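Local coordinates for like-Sm ribonucleoprotein core (Methanococcus vannielii SB, PDB 5MKI) that forms a seven-membered ring of Sm-fold subunits that binds uridine monophosphate and probably RNA, at residues R6-L11 and Y36-N41; T17-Y22 and G31-Y36; K27-R32 and E45-E50; N41-N46 and F57-V62. One frame throughout, in Å; residues are numbered along the deposited sequence.

Contact 1 of 4, residues R6-L11 and Y36-N41; sequences RPLDAL and YDLHMN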
loop_
_atom_site.group_PDB
_atom_site.type_symbol
_atom_site.label_atom_id
_atom_site.label_comp_id
_atom_site.label_asym_id
_atom_site.label_seq_id
_atom_site.Cartn_x
_atom_site.Cartn_y
_atom_site.Cartn_z
ATOM N N ARG A 6 9.540 -1.011 -21.846
ATOM C CA ARG A 6 10.470 -0.481 -20.851
ATOM C C ARG A 6 10.272 1.021 -20.729
ATOM O O ARG A 6 11.163 1.803 -21.083
ATOM C CB ARG A 6 11.913 -0.815 -21.224
ATOM C CG ARG A 6 12.329 -2.237 -20.890
ATOM C CD ARG A 6 13.548 -2.651 -21.711
ATOM N NE ARG A 6 13.703 -4.104 -21.763
ATOM C CZ ARG A 6 14.514 -4.751 -22.602
ATOM N NH1 ARG A 6 15.273 -4.082 -23.462
ATOM N NH2 ARG A 6 14.569 -6.078 -22.582
ATOM N N PRO A 7 9.114 1.458 -20.214
ATOM C CA PRO A 7 8.887 2.899 -20.032
ATOM C C PRO A 7 10.007 3.616 -19.287
ATOM O O PRO A 7 10.299 4.769 -19.623
ATOM C CB PRO A 7 7.565 2.951 -19.244
ATOM C CG PRO A 7 7.388 1.574 -18.647
ATOM C CD PRO A 7 8.032 0.646 -19.626
ATOM N N LEU A 8 10.668 2.965 -18.316
ATOM C CA LEU A 8 11.656 3.639 -17.479
ATOM C C LEU A 8 12.993 3.867 -18.177
ATOM O O LEU A 8 13.810 4.623 -17.657
ATOM C CB LEU A 8 11.891 2.852 -16.177
ATOM C CG LEU A 8 10.670 2.729 -15.273
ATOM C CD1 LEU A 8 11.054 2.235 -13.859
ATOM C CD2 LEU A 8 9.973 4.050 -15.192
ATOM N N ASP A 9 13.235 3.236 -19.332
ATOM C CA ASP A 9 14.423 3.544 -20.126
ATOM C C ASP A 9 14.468 5.014 -20.522
ATOM O O ASP A 9 15.550 5.555 -20.778
ATOM C CB ASP A 9 14.468 2.685 -21.392
ATOM C CG ASP A 9 15.027 1.300 -21.144
ATOM O OD1 ASP A 9 15.229 0.937 -19.972
ATOM O OD2 ASP A 9 15.245 0.566 -22.132
ATOM N N ALA A 10 13.310 5.671 -20.596
ATOM C CA ALA A 10 13.309 7.112 -20.826
ATOM C C ALA A 10 14.042 7.854 -19.716
ATOM O O ALA A 10 14.613 8.925 -19.963
ATOM C CB ALA A 10 11.872 7.622 -20.969
ATOM N N LEU A 11 14.059 7.304 -18.488
ATOM C CA LEU A 11 14.868 7.904 -17.426
ATOM C C LEU A 11 16.358 7.719 -17.697
ATOM O O LEU A 11 17.147 8.651 -17.510
ATOM C CB LEU A 11 14.506 7.312 -16.055
ATOM C CG LEU A 11 13.182 7.761 -15.437
ATOM C CD1 LEU A 11 12.972 7.104 -14.097
ATOM C CD2 LEU A 11 13.167 9.250 -15.267
ATOM N N TYR A 36 18.500 6.353 -11.034
ATOM C CA TYR A 36 17.138 5.890 -10.806
ATOM C C TYR A 36 17.155 4.364 -10.794
ATOM O O TYR A 36 18.112 3.735 -11.261
ATOM C CB TYR A 36 16.165 6.395 -11.881
ATOM C CG TYR A 36 16.331 5.637 -13.170
ATOM C CD1 TYR A 36 17.411 5.890 -14.000
ATOM C CD2 TYR A 36 15.437 4.635 -13.538
ATOM C CE1 TYR A 36 17.588 5.180 -15.166
ATOM C CE2 TYR A 36 15.611 3.920 -14.699
ATOM C CZ TYR A 36 16.677 4.200 -15.510
ATOM O OH TYR A 36 16.855 3.497 -16.667
ATOM N N ASP A 37 16.078 3.771 -10.263
ATOM C CA ASP A 37 15.948 2.316 -10.169
ATOM C C ASP A 37 14.527 1.925 -10.570
ATOM O O ASP A 37 13.686 2.782 -10.864
ATOM C CB ASP A 37 16.310 1.786 -8.762
ATOM C CG ASP A 37 15.428 2.363 -7.646
ATOM O OD1 ASP A 37 14.286 2.785 -7.907
ATOM O OD2 ASP A 37 15.882 2.398 -6.480
ATOM N N LEU A 38 14.243 0.613 -10.557
ATOM C CA LEU A 38 12.955 0.154 -11.062
ATOM C C LEU A 38 11.801 0.461 -10.119
ATOM O O LEU A 38 10.643 0.282 -10.511
ATOM C CB LEU A 38 13.014 -1.345 -11.370
ATOM C CG LEU A 38 13.784 -1.665 -12.654
ATOM C CD1 LEU A 38 13.779 -3.159 -12.927
ATOM C CD2 LEU A 38 13.253 -0.861 -13.862
ATOM N N HIS A 39 12.074 0.934 -8.906
ATOM C CA HIS A 39 11.024 1.490 -8.061
ATOM C C HIS A 39 10.690 2.939 -8.393
ATOM O O HIS A 39 9.785 3.505 -7.768
ATOM C CB HIS A 39 11.432 1.404 -6.591
ATOM C CG HIS A 39 11.713 0.010 -6.133
ATOM N ND1 HIS A 39 12.879 -0.337 -5.483
ATOM C CD2 HIS A 39 10.988 -1.127 -6.246
ATOM C CE1 HIS A 39 12.854 -1.629 -5.204
ATOM N NE2 HIS A 39 11.718 -2.131 -5.655
ATOM N N MET A 40 11.407 3.546 -9.337
ATOM C CA MET A 40 11.373 4.983 -9.609
ATOM C C MET A 40 11.911 5.819 -8.445
ATOM O O MET A 40 11.578 7.006 -8.345
ATOM C CB MET A 40 9.961 5.467 -9.998
ATOM C CG MET A 40 9.318 4.734 -11.199
ATOM S SD MET A 40 7.948 5.602 -12.043
ATOM C CE MET A 40 8.638 7.243 -12.216
ATOM N N ASN A 41 12.714 5.236 -7.538
ATOM C CA ASN A 41 13.578 6.068 -6.708
ATOM C C ASN A 41 14.506 6.867 -7.628
ATOM O O ASN A 41 14.949 6.368 -8.664
ATOM C CB ASN A 41 14.442 5.244 -5.738
ATOM C CG ASN A 41 13.641 4.348 -4.774
ATOM O OD1 ASN A 41 12.607 4.718 -4.228
ATOM N ND2 ASN A 41 14.170 3.172 -4.547
HETATM O O HOH W 1 15.417 1.535 -17.296
#
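Leu8, in the turn that leads into the N-terminal helix of this Sm fold, and Leu11, in the helix, pack against Tyr36 and the turn that follows it, the loop that carries the uridine-binding residues His39 and Asn41. The central element is a CH-pi contact: Leu11 CB sits 3.6 Å from the centroid of the Tyr36 ring and only 1° off its normal, so the methylene sits over the centre of one face. Leu11 CD1, farther out on the side chain, comes within 3.5 Å of Tyr36 CD2. The ring is brought there by a chi1 of 76°, which sets CG between the backbone N and the carbonyl carbon. Leu8 works on the turn instead: its CD1 meets Leu38 CD2 at 3.8 Å, while Met40 crosses it at about a right angle, Met40 CG lying 4.0 Å from Leu8 CD1. Met40 N bonds to Asp37 O to close the type I turn, and the Asp37 carboxylate holds Asn41: Asn41 ND2 donates to the syn lone pair of Asp37 OD2 at 2.7 Å, and Asn41 OD1 accepts from the backbone N of Gly64. Val61 of a second subunit packs on Leu8, so the same leucine also belongs to a subunit interface. Cutting Tyr36 back to an alanine is likely to open a gap beside Leu11 CB and leave the Asp9 water without its phenol partner. At the ring's edge, in its plane, that water lies 2.5 Å from Tyr36 OH and donates to Asp9 OD1 at 2.7 Å.

Contact 2 of 4, residues T17-Y22 and G31-Y36; sequences TNVTVY and GRLKAY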
loop_
_atom_site.group_PDB
_atom_site.type_symbol
_atom_site.label_atom_id
_atom_site.label_comp_id
_atom_site.label_asym_id
_atom_site.label_seq_id
_atom_site.Cartn_x
_atom_site.Cartn_y
_atom_site.Cartn_z
ATOM N N THR A 17 20.594 15.251 -17.160
ATOM C CA THR A 17 19.769 16.364 -17.599
ATOM C C THR A 17 18.824 16.735 -16.462
ATOM O O THR A 17 18.744 16.043 -15.440
ATOM C CB THR A 17 18.983 16.029 -18.875
ATOM O OG1 THR A 17 17.941 15.088 -18.572
ATOM C CG2 THR A 17 19.909 15.442 -19.936
ATOM N N ASN A 18 18.100 17.837 -16.645
ATOM C CA ASN A 18 17.172 18.332 -15.637
ATOM C C ASN A 18 15.791 17.713 -15.820
ATOM O O ASN A 18 15.241 17.726 -16.927
ATOM C CB ASN A 18 17.071 19.855 -15.708
ATOM C CG ASN A 18 16.772 20.471 -14.367
ATOM O OD1 ASN A 18 15.624 20.515 -13.926
ATOM N ND2 ASN A 18 17.816 20.937 -13.696
ATOM N N VAL A 19 15.230 17.172 -14.732
ATOM C CA VAL A 19 13.898 16.583 -14.782
ATOM C C VAL A 19 13.033 17.218 -13.705
ATOM O O VAL A 19 13.525 17.757 -12.715
ATOM C CB VAL A 19 13.925 15.045 -14.631
ATOM C CG1 VAL A 19 14.804 14.439 -15.736
ATOM C CG2 VAL A 19 14.401 14.632 -13.219
ATOM N N THR A 20 11.732 17.166 -13.930
ATOM C CA THR A 20 10.728 17.605 -12.971
ATOM C C THR A 20 9.968 16.376 -12.486
ATOM O O THR A 20 9.329 15.691 -13.289
ATOM C CB THR A 20 9.773 18.612 -13.611
ATOM O OG1 THR A 20 10.544 19.677 -14.173
ATOM C CG2 THR A 20 8.801 19.180 -12.586
ATOM N N VAL A 21 10.049 16.100 -11.188
ATOM C CA VAL A 21 9.352 14.972 -10.565
ATOM C C VAL A 21 8.113 15.512 -9.868
ATOM O O VAL A 21 8.221 16.230 -8.869
ATOM C CB VAL A 21 10.245 14.214 -9.571
ATOM C CG1 VAL A 21 9.478 12.989 -8.984
ATOM C CG2 VAL A 21 11.537 13.771 -10.227
ATOM N N TYR A 22 6.936 15.157 -10.381
ATOM C CA TYR A 22 5.663 15.472 -9.733
ATOM C C TYR A 22 5.311 14.409 -8.690
ATOM O O TYR A 22 5.282 13.215 -8.997
ATOM C CB TYR A 22 4.533 15.552 -10.759
ATOM C CG TYR A 22 4.642 16.698 -11.744
ATOM C CD1 TYR A 22 5.478 16.613 -12.855
ATOM C CD2 TYR A 22 3.896 17.860 -11.570
ATOM C CE1 TYR A 22 5.570 17.660 -13.761
ATOM C CE2 TYR A 22 3.976 18.910 -12.477
ATOM C CZ TYR A 22 4.816 18.807 -13.568
ATOM O OH TYR A 22 4.901 19.853 -14.469
ATOM N N GLY A 31 15.435 18.866 -10.622
ATOM C CA GLY A 31 16.861 18.682 -10.404
ATOM C C GLY A 31 17.509 17.893 -11.524
ATOM O O GLY A 31 16.859 17.494 -12.493
ATOM N N ARG A 32 18.813 17.664 -11.364
ATOM C CA ARG A 32 19.625 16.949 -12.348
ATOM C C ARG A 32 19.696 15.464 -11.983
ATOM O O ARG A 32 20.217 15.102 -10.918
ATOM C CB ARG A 32 21.026 17.562 -12.410
ATOM C CG ARG A 32 22.002 16.929 -13.414
ATOM C CD ARG A 32 23.413 17.496 -13.199
ATOM N NE ARG A 32 24.352 17.075 -14.236
ATOM C CZ ARG A 32 24.448 17.652 -15.433
ATOM N NH1 ARG A 32 23.659 18.672 -15.745
ATOM N NH2 ARG A 32 25.322 17.206 -16.320
ATOM N N LEU A 33 19.210 14.607 -12.879
ATOM C CA LEU A 33 19.015 13.187 -12.582
ATOM C C LEU A 33 20.334 12.424 -12.676
ATOM O O LEU A 33 20.874 12.227 -13.771
ATOM C CB LEU A 33 17.973 12.598 -13.527
ATOM C CG LEU A 33 17.596 11.124 -13.317
ATOM C CD1 LEU A 33 16.683 10.954 -12.107
ATOM C CD2 LEU A 33 16.952 10.553 -14.577
ATOM N N LYS A 34 20.821 11.943 -11.529
ATOM C CA LYS A 34 22.061 11.179 -11.427
ATOM C C LYS A 34 21.856 9.669 -11.378
ATOM O O LYS A 34 22.809 8.921 -11.632
ATOM C CB LYS A 34 22.842 11.594 -10.168
ATOM C CG LYS A 34 23.034 13.090 -10.019
ATOM C CD LYS A 34 23.848 13.613 -11.178
ATOM C CE LYS A 34 25.251 13.001 -11.187
ATOM N NZ LYS A 34 26.052 13.463 -12.362
ATOM N N ALA A 35 20.660 9.203 -11.040
ATOM C CA ALA A 35 20.437 7.774 -10.838
ATOM C C ALA A 35 18.955 7.541 -10.630
ATOM O O ALA A 35 18.246 8.415 -10.127
ATOM C CB ALA A 35 21.231 7.238 -9.639
ATOM N N TYR A 36 18.500 6.353 -11.034
ATOM C CA TYR A 36 17.138 5.890 -10.806
ATOM C C TYR A 36 17.155 4.364 -10.794
ATOM O O TYR A 36 18.112 3.735 -11.261
ATOM C CB TYR A 36 16.165 6.395 -11.881
ATOM C CG TYR A 36 16.331 5.637 -13.170
ATOM C CD1 TYR A 36 17.411 5.890 -14.000
ATOM C CD2 TYR A 36 15.437 4.635 -13.538
ATOM C CE1 TYR A 36 17.588 5.180 -15.166
ATOM C CE2 TYR A 36 15.611 3.920 -14.699
ATOM C CZ TYR A 36 16.677 4.200 -15.510
ATOM O OH TYR A 36 16.855 3.497 -16.667
#
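This is an antiparallel backbone pairing of strands 18-23 and 28-36, the beta hairpin near the centre of the chain, and it is held mainly by main-chain bonds. Val19 and Gly31 form a hydrogen-bonded pair: Val19 N donates to Gly31 O at 2.8 Å, and Gly31 N returns a bond to Val19 O at 3.0 Å. A third bond, from Leu33 N to Thr17 O at 3.0 Å, has an angle of 165° at the hydrogen and extends the pairing past the non-hydrogen-bonded pair Asn18-Arg32, whose CA atoms are 4.3 Å apart. Side-chain contact is slight. Val19 CG2 meets Leu33 CB at 4.1 Å, on the inner side where Leu44 also touches Val19 and Val42 touches Leu33. The amide of Asn18, a calcium ligand in a structure of this protein, lies over the Gly31 peptide, with CG 3.5 Å from Gly31 O. Over segments 18-22 and 31-36 the strand directions differ by 101°, far from a flat antiparallel pair, because strand 28-36 curves away beyond Arg32. A long, strongly bent strand that leaves its hairpin partner to serve a second set of strands is characteristic of the small curled barrel of the Sm fold.

Contact 3 of 4, residues K27-R32 and E45-E50; sequences KLVKGR and ENAKIE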
loop_
_atom_site.group_PDB
_atom_site.type_symbol
_atom_site.label_atom_id
_atom_site.label_comp_id
_atom_site.label_asym_id
_atom_site.label_seq_id
_atom_site.Cartn_x
_atom_site.Cartn_y
_atom_site.Cartn_z
ATOM N N LYS A 27 3.558 18.443 -4.638
ATOM C CA LYS A 27 4.906 18.979 -4.741
ATOM C C LYS A 27 5.495 18.733 -6.127
ATOM O O LYS A 27 5.174 17.752 -6.805
ATOM C CB LYS A 27 5.810 18.349 -3.682
ATOM C CG LYS A 27 5.450 18.707 -2.252
ATOM C CD LYS A 27 6.575 18.315 -1.300
ATOM C CE LYS A 27 6.150 18.460 0.149
ATOM N NZ LYS A 27 4.957 17.644 0.462
ATOM N N LEU A 28 6.367 19.653 -6.540
ATOM C CA LEU A 28 7.226 19.511 -7.707
ATOM C C LEU A 28 8.674 19.580 -7.246
ATOM O O LEU A 28 9.070 20.553 -6.598
ATOM C CB LEU A 28 6.970 20.622 -8.733
ATOM C CG LEU A 28 5.932 20.443 -9.837
ATOM C CD1 LEU A 28 4.510 20.505 -9.281
ATOM C CD2 LEU A 28 6.155 21.493 -10.929
ATOM N N VAL A 29 9.463 18.559 -7.574
ATOM C CA VAL A 29 10.890 18.539 -7.273
ATOM C C VAL A 29 11.636 18.544 -8.598
ATOM O O VAL A 29 11.422 17.661 -9.436
ATOM C CB VAL A 29 11.295 17.320 -6.425
ATOM C CG1 VAL A 29 12.703 17.494 -5.921
ATOM C CG2 VAL A 29 10.334 17.118 -5.271
ATOM N N LYS A 30 12.514 19.526 -8.782
ATOM C CA LYS A 30 13.238 19.731 -10.033
ATOM C C LYS A 30 14.728 19.600 -9.766
ATOM O O LYS A 30 15.230 20.159 -8.787
ATOM C CB LYS A 30 12.918 21.111 -10.626
ATOM C CG LYS A 30 13.772 21.499 -11.828
ATOM C CD LYS A 30 13.595 22.972 -12.220
ATOM C CE LYS A 30 14.939 23.654 -12.498
ATOM N NZ LYS A 30 15.220 23.860 -13.965
ATOM N N GLY A 31 15.435 18.866 -10.622
ATOM C CA GLY A 31 16.861 18.682 -10.404
ATOM C C GLY A 31 17.509 17.893 -11.524
ATOM O O GLY A 31 16.859 17.494 -12.493
ATOM N N ARG A 32 18.813 17.664 -11.364
ATOM C CA ARG A 32 19.625 16.949 -12.348
ATOM C C ARG A 32 19.696 15.464 -11.983
ATOM O O ARG A 32 20.217 15.102 -10.918
ATOM C CB ARG A 32 21.026 17.562 -12.410
ATOM C CG ARG A 32 22.002 16.929 -13.414
ATOM C CD ARG A 32 23.413 17.496 -13.199
ATOM N NE ARG A 32 24.352 17.075 -14.236
ATOM C CZ ARG A 32 24.448 17.652 -15.433
ATOM N NH1 ARG A 32 23.659 18.672 -15.745
ATOM N NH2 ARG A 32 25.322 17.206 -16.320
ATOM N N GLU A 45 20.468 15.889 -8.260
ATOM C CA GLU A 45 21.552 16.782 -7.868
ATOM C C GLU A 45 21.142 18.239 -8.056
ATOM O O GLU A 45 20.494 18.586 -9.047
ATOM C CB GLU A 45 22.801 16.484 -8.699
ATOM C CG GLU A 45 24.048 17.183 -8.221
ATOM C CD GLU A 45 25.187 17.039 -9.199
ATOM O OE1 GLU A 45 25.134 17.698 -10.263
ATOM O OE2 GLU A 45 26.127 16.268 -8.909
ATOM N N ASN A 46 21.525 19.091 -7.103
ATOM C CA ASN A 46 21.200 20.520 -7.161
ATOM C C ASN A 46 19.701 20.724 -7.394
ATOM O O ASN A 46 19.265 21.340 -8.374
ATOM C CB ASN A 46 22.037 21.229 -8.236
ATOM C CG ASN A 46 23.505 21.329 -7.847
ATOM O OD1 ASN A 46 23.838 21.463 -6.670
ATOM N ND2 ASN A 46 24.385 21.240 -8.830
ATOM N N ALA A 47 18.915 20.180 -6.466
ATOM C CA ALA A 47 17.476 20.069 -6.645
ATOM C C ALA A 47 16.740 21.248 -6.021
ATOM O O ALA A 47 17.207 21.881 -5.072
ATOM C CB ALA A 47 16.958 18.758 -6.037
ATOM N N LYS A 48 15.556 21.518 -6.560
ATOM C CA LYS A 48 14.731 22.641 -6.145
ATOM C C LYS A 48 13.296 22.175 -5.965
ATOM O O LYS A 48 12.757 21.476 -6.829
ATOM C CB LYS A 48 14.777 23.776 -7.180
ATOM C CG LYS A 48 16.183 24.285 -7.509
ATOM C CD LYS A 48 16.246 24.838 -8.936
ATOM C CE LYS A 48 17.597 25.481 -9.242
ATOM N NZ LYS A 48 18.122 25.136 -10.613
ATOM N N ILE A 49 12.678 22.563 -4.855
ATOM C CA ILE A 49 11.238 22.404 -4.684
ATOM C C ILE A 49 10.570 23.689 -5.151
ATOM O O ILE A 49 10.969 24.784 -4.741
ATOM C CB ILE A 49 10.874 22.103 -3.220
ATOM C CG1 ILE A 49 11.881 21.138 -2.580
ATOM C CG2 ILE A 49 9.451 21.587 -3.133
ATOM C CD1 ILE A 49 12.040 19.825 -3.298
ATOM N N GLU A 50 9.558 23.563 -6.016
ATOM C CA GLU A 50 8.812 24.749 -6.429
ATOM C C GLU A 50 8.101 25.402 -5.252
ATOM O O GLU A 50 7.769 26.591 -5.319
ATOM C CB GLU A 50 7.804 24.397 -7.532
ATOM C CG GLU A 50 6.330 24.295 -7.085
ATOM C CD GLU A 50 6.034 23.125 -6.132
ATOM O OE1 GLU A 50 4.869 22.994 -5.695
ATOM O OE2 GLU A 50 6.953 22.338 -5.816
HETATM O O HOH W 2 26.430 16.128 -12.178
#
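Lys30 and Lys48 pair across two antiparallel strands of the Sm barrel, 28-32 and 47-49, whose N-to-C directions differ by 165° and whose axes approach to 4.4 Å. Lys30 N donates to Lys48 O, and Lys48 N to Lys30 O. The register slips by one residue between the pairs Lys30-Lys48 and Arg32-Glu45, a beta bulge at the corner where the chain turns at Glu45 and Asn46. Gly31 fits there; a CB on it would stand close to that of Ala47.

The side chain of Lys30 starts with CB 3.8 Å from Lys48 O. CG, anti to the backbone N (chi1 172°), passes 3.0 Å from Asn18 OD1, and the chain runs out beside Lys48, both pointing the same way; after bends at chi3 and chi4, CE lies 4.0 Å from Lys48 CD. The ammonium ends in a weak bond to Asn18 OD1, while Lys48 NZ forms a salt bridge with Glu56. These partners probably ease the repulsion between Lys30 NZ and Lys48 NZ, 4.6 Å apart. On the opposite face Val29 and Ile49 lie side by side, Val29 CG1 being 3.6 Å from Ile49 CD1, and Tyr69 of a third subunit packs on both.

Beyond the bulge Arg32 and Glu45 run alongside each other, guanidinium and carboxylate planes 15° apart. No direct salt bridge forms, the Arg32 NE to Glu45 OE1 distance being 4.1 Å; a water bridges them, donating to Glu45 OE1 at 2.8 Å and accepting a weak bond from Arg32 NE.

Contact 4 of 4, residues N41-N46 and F57-V62; sequences NVALEN and FPMLVV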
loop_
_atom_site.group_PDB
_atom_site.type_symbol
_atom_site.label_atom_id
_atom_site.label_comp_id
_atom_site.label_asym_id
_atom_site.label_seq_id
_atom_site.Cartn_x
_atom_site.Cartn_y
_atom_site.Cartn_z
ATOM N N ASN A 41 12.714 5.236 -7.538
ATOM C CA ASN A 41 13.578 6.068 -6.708
ATOM C C ASN A 41 14.506 6.867 -7.628
ATOM O O ASN A 41 14.949 6.368 -8.664
ATOM C CB ASN A 41 14.442 5.244 -5.738
ATOM C CG ASN A 41 13.641 4.348 -4.774
ATOM O OD1 ASN A 41 12.607 4.718 -4.228
ATOM N ND2 ASN A 41 14.170 3.172 -4.547
ATOM N N VAL A 42 14.809 8.109 -7.259
ATOM C CA VAL A 42 15.679 8.955 -8.082
ATOM C C VAL A 42 16.596 9.786 -7.186
ATOM O O VAL A 42 16.180 10.300 -6.138
ATOM C CB VAL A 42 14.877 9.864 -9.044
ATOM C CG1 VAL A 42 13.979 9.048 -9.969
ATOM C CG2 VAL A 42 14.043 10.892 -8.279
ATOM N N ALA A 43 17.860 9.900 -7.595
ATOM C CA ALA A 43 18.809 10.809 -6.963
ATOM C C ALA A 43 18.904 12.067 -7.823
ATOM O O ALA A 43 19.282 11.988 -8.996
ATOM C CB ALA A 43 20.178 10.153 -6.800
ATOM N N LEU A 44 18.536 13.213 -7.251
ATOM C CA LEU A 44 18.506 14.487 -7.969
ATOM C C LEU A 44 19.563 15.426 -7.400
ATOM O O LEU A 44 19.530 15.747 -6.208
ATOM C CB LEU A 44 17.136 15.149 -7.866
ATOM C CG LEU A 44 15.929 14.413 -8.431
ATOM C CD1 LEU A 44 14.645 15.106 -7.996
ATOM C CD2 LEU A 44 16.054 14.349 -9.941
ATOM N N GLU A 45 20.468 15.889 -8.260
ATOM C CA GLU A 45 21.552 16.782 -7.868
ATOM C C GLU A 45 21.142 18.239 -8.056
ATOM O O GLU A 45 20.494 18.586 -9.047
ATOM C CB GLU A 45 22.801 16.484 -8.699
ATOM C CG GLU A 45 24.048 17.183 -8.221
ATOM C CD GLU A 45 25.187 17.039 -9.199
ATOM O OE1 GLU A 45 25.134 17.698 -10.263
ATOM O OE2 GLU A 45 26.127 16.268 -8.909
ATOM N N ASN A 46 21.525 19.091 -7.103
ATOM C CA ASN A 46 21.200 20.520 -7.161
ATOM C C ASN A 46 19.701 20.724 -7.394
ATOM O O ASN A 46 19.265 21.340 -8.374
ATOM C CB ASN A 46 22.037 21.229 -8.236
ATOM C CG ASN A 46 23.505 21.329 -7.847
ATOM O OD1 ASN A 46 23.838 21.463 -6.670
ATOM N ND2 ASN A 46 24.385 21.240 -8.830
ATOM N N PHE A 57 19.234 22.189 -2.925
ATOM C CA PHE A 57 19.714 20.989 -2.250
ATOM C C PHE A 57 20.821 20.321 -3.064
ATOM O O PHE A 57 20.578 19.923 -4.212
ATOM C CB PHE A 57 18.569 19.992 -2.050
ATOM C CG PHE A 57 17.382 20.561 -1.331
ATOM C CD1 PHE A 57 16.458 21.343 -2.000
ATOM C CD2 PHE A 57 17.195 20.313 0.023
ATOM C CE1 PHE A 57 15.375 21.872 -1.337
ATOM C CE2 PHE A 57 16.116 20.833 0.693
ATOM C CZ PHE A 57 15.202 21.614 0.016
ATOM N N PRO A 58 22.030 20.172 -2.512
ATOM C CA PRO A 58 23.098 19.471 -3.254
ATOM C C PRO A 58 22.695 18.104 -3.800
ATOM O O PRO A 58 23.068 17.769 -4.927
ATOM C CB PRO A 58 24.221 19.355 -2.212
ATOM C CG PRO A 58 23.995 20.517 -1.284
ATOM C CD PRO A 58 22.509 20.755 -1.242
ATOM N N MET A 59 21.951 17.301 -3.035
ATOM C CA MET A 59 21.525 15.979 -3.495
ATOM C C MET A 59 20.262 15.580 -2.744
ATOM O O MET A 59 20.261 15.546 -1.503
ATOM C CB MET A 59 22.631 14.932 -3.287
ATOM C CG MET A 59 22.278 13.504 -3.736
ATOM S SD MET A 59 22.394 13.324 -5.534
ATOM C CE MET A 59 23.953 14.146 -5.834
ATOM N N LEU A 60 19.204 15.287 -3.501
ATOM C CA LEU A 60 17.921 14.817 -2.987
ATOM C C LEU A 60 17.666 13.408 -3.502
ATOM O O LEU A 60 17.593 13.196 -4.716
ATOM C CB LEU A 60 16.771 15.714 -3.447
ATOM C CG LEU A 60 16.324 16.924 -2.644
ATOM C CD1 LEU A 60 14.887 17.277 -3.026
ATOM C CD2 LEU A 60 16.460 16.640 -1.151
ATOM N N VAL A 61 17.492 12.456 -2.599
ATOM C CA VAL A 61 17.049 11.121 -2.986
ATOM C C VAL A 61 15.558 11.034 -2.699
ATOM O O VAL A 61 15.137 11.155 -1.544
ATOM C CB VAL A 61 17.839 10.031 -2.253
ATOM C CG1 VAL A 61 17.235 8.640 -2.530
ATOM C CG2 VAL A 61 19.300 10.097 -2.683
ATOM N N VAL A 62 14.761 10.877 -3.760
ATOM C CA VAL A 62 13.303 10.879 -3.683
ATOM C C VAL A 62 12.818 9.438 -3.725
ATOM O O VAL A 62 13.273 8.645 -4.563
ATOM C CB VAL A 62 12.680 11.688 -4.832
ATOM C CG1 VAL A 62 11.163 11.715 -4.700
ATOM C CG2 VAL A 62 13.273 13.131 -4.911
#
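Strands 42-44 and 59-62 form the antiparallel pair of the Sm barrel whose outer strand continues the sheet between subunits: Leu60, Val61 and Val62 pair with a strand of a third subunit. Two hydrogen-bonded pairs set the register. Leu44 N meets Leu60 O at 2.7 Å with an angle of 172° at the hydrogen, and Leu60 N answers to Leu44 O; Val42 and Val62 bond likewise in both directions. On the face of these four residues the side chains of Val42 and Val62 lie side by side, Val42 CG2 being 3.8 Å from Val62 CB. Leu44, reaching past its own partner, sets CD1 3.9 Å from Val62 CG2, on the side where Val19 and Val21 also touch it.

The other face carries Ala43, Glu45, Val61 and Met59. Met59 CG is anti to the backbone N (chi1 180°), and bends at chi2 and chi3 then fold the chain across the neighbouring strand: SD comes 4.1 Å from Ala43 CB, and CE rests 3.9 Å from Glu45 CG. With a serine in place of Met59, Ala43 CB and the aliphatic part of Glu45 would probably lose this cover and the glutamate chain be freer to turn. Where the chain turns its corner, Asn46 N still donates to Pro58 O at 3.0 Å, but from above the carbonyl plane, 63° out of it.

Strand 28-36 is used by contacts 2 and 3, ends in contact 1 at Tyr36, and pairs with strand 42-44 of contact 4. Contacts 3 and 4 share Glu45 and Asn46 and meet inside the barrel, where Val29 CG1 is 3.7 Å from Leu44 CD1. The centres of contacts 1 and 3 lie about 18 Å apart. Contact 1 holds His39 and Asn41 of the UMP site; the side chain of Asn41, shared with contact 4, is about 4 Å from that of Arg63. Of the calcium ligands, Asn18 belongs to contact 2, and the Glu56 side chain lies about 3 Å from that of Lys48 in contact 3. Neither nucleotide nor calcium is bound to this chain in the model.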